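Local coordinates for cell wall surface anchor family protein (Streptococcus agalactiae serogroup V, PDB 3PF2), which forms the backbone of the type 1 pilus of group B Streptococcus as its major pilin, a calcium-binding cell-surface protein probably involved in adhesion, at residues 187-190 and 195-198. Sequence-based numbering, arbitrary orientation.
Sequences VKKD and QTLG
Asp190 and Gln195 meet at the mouth of the short loop that links them, and both carboxylate oxygens of the aspartate are used. OD1 of Asp190 accepts the backbone N of Gln195 at 3.2 Å, with a nearly straight N-H...O angle of 174°, and also receives the backbone N of Thr194. OD2 of Asp190 takes NE2 of Gln195, again at 3.2 Å. That oxygen lies in the plane of the Gln195 amide, whereas both Gln195 donors meet the carboxylate from out of its plane; carboxylate and amide planes are 87° apart. Asp190 CG sits between its own backbone N and carbonyl carbon (chi1 62°), a rotamer that turns the carboxylate onto the N-H groups of the loop.

The backbones meet in a single non-hydrogen-bonded antiparallel pair, Lys189 with Thr196. Its evidence is two flanking hydrogen bonds: Leu197 N to Lys188 O at 2.9 Å and Asp190 N to Gln195 O at 3.2 Å.

Leu197 supplies the apolar part, its CD1 lying against the Lys189-Asp190 peptide, 3.6 Å from Lys189 C, and touching Asp190 CB. CB and CG of Lys188 lie along Leu197 O, CB at 3.5 Å. With CG anti to the backbone N, the Lys188 chain then bends at chi2 and chi4, folding NZ back toward Lys189 O in a weak hydrogen bond. This NZ is covalently joined to CG of Asn316, the intramolecular isopeptide bond known from Gram-positive pilins. On the other face, the methyls Val187 CG2 and Thr196 CG2 touch at 3.9 Å.

Within the prealbumin-like domain, the loop after strand 178-190 folds back on it before strand 201-206. Strand 312-316 pairs in parallel with strand 178-190, while Tyr279 packs against Asp190, Gln195 and Leu197 from a neighbouring loop.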
loop_
_atom_site.group_PDB
_atom_site.type_symbol
_atom_site.label_atom_id
_atom_site.label_comp_id
_atom_site.label_asym_id
_atom_site.label_seq_id
_atom_site.Cartn_x
_atom_site.Cartn_y
_atom_site.Cartn_z
ATOM N N VAL A 187 -15.710 18.458 12.806
ATOM C CA VAL A 187 -16.712 18.772 13.824
ATOM C C VAL A 187 -17.772 19.696 13.223
ATOM O O VAL A 187 -17.444 20.697 12.555
ATOM C CB VAL A 187 -16.072 19.336 15.126
ATOM C CG1 VAL A 187 -15.284 20.622 14.860
ATOM C CG2 VAL A 187 -17.149 19.533 16.193
ATOM N N LYS A 188 -19.040 19.326 13.420
ATOM C CA LYS A 188 -20.170 20.068 12.866
ATOM C C LYS A 188 -20.698 21.026 13.925
ATOM O O LYS A 188 -20.976 20.614 15.042
ATOM C CB LYS A 188 -21.281 19.112 12.427
ATOM C CG LYS A 188 -22.470 19.791 11.709
ATOM C CD LYS A 188 -22.070 20.314 10.329
ATOM C CE LYS A 188 -23.250 20.925 9.570
ATOM N NZ LYS A 188 -23.761 22.182 10.214
ATOM N N LYS A 189 -20.817 22.296 13.563
ATOM C CA LYS A 189 -21.241 23.331 14.504
ATOM C C LYS A 189 -22.260 24.266 13.861
ATOM O O LYS A 189 -22.517 24.194 12.658
ATOM C CB LYS A 189 -20.026 24.139 15.008
ATOM C CG LYS A 189 -19.004 23.319 15.807
ATOM C CD LYS A 189 -17.917 24.229 16.381
ATOM C CE LYS A 189 -16.842 23.436 17.090
ATOM N NZ LYS A 189 -15.909 24.371 17.813
ATOM N N ASP A 190 -22.856 25.136 14.674
ATOM C CA ASP A 190 -23.713 26.201 14.163
ATOM C C ASP A 190 -22.859 27.345 13.611
ATOM O O ASP A 190 -21.632 27.286 13.672
ATOM C CB ASP A 190 -24.664 26.702 15.266
ATOM C CG ASP A 190 -23.926 27.313 16.469
ATOM O OD1 ASP A 190 -22.690 27.180 16.593
ATOM O OD2 ASP A 190 -24.611 27.947 17.303
ATOM N N GLN A 195 -22.064 25.864 19.413
ATOM C CA GLN A 195 -22.505 24.518 19.757
ATOM C C GLN A 195 -22.206 23.498 18.677
ATOM O O GLN A 195 -22.118 23.836 17.497
ATOM C CB GLN A 195 -23.997 24.490 20.086
ATOM C CG GLN A 195 -24.895 24.881 18.942
ATOM C CD GLN A 195 -26.306 25.172 19.399
ATOM O OE1 GLN A 195 -26.943 24.343 20.058
ATOM N NE2 GLN A 195 -26.806 26.354 19.052
ATOM N N THR A 196 -22.062 22.253 19.104
ATOM C CA THR A 196 -21.864 21.137 18.197
ATOM C C THR A 196 -23.228 20.593 17.799
ATOM O O THR A 196 -24.210 20.731 18.550
ATOM C CB THR A 196 -21.015 20.039 18.845
ATOM O OG1 THR A 196 -21.628 19.639 20.078
ATOM C CG2 THR A 196 -19.598 20.551 19.120
ATOM N N LEU A 197 -23.307 20.004 16.610
ATOM C CA LEU A 197 -24.589 19.565 16.064
ATOM C C LEU A 197 -24.486 18.152 15.546
ATOM O O LEU A 197 -23.594 17.835 14.750
ATOM C CB LEU A 197 -25.045 20.506 14.943
ATOM C CG LEU A 197 -25.253 21.999 15.257
ATOM C CD1 LEU A 197 -25.496 22.776 13.971
ATOM C CD2 LEU A 197 -26.431 22.199 16.237
ATOM N N GLY A 198 -25.408 17.304 15.982
ATOM C CA GLY A 198 -25.477 15.935 15.475
ATOM C C GLY A 198 -26.454 15.789 14.328
ATOM O O GLY A 198 -27.348 16.626 14.148
#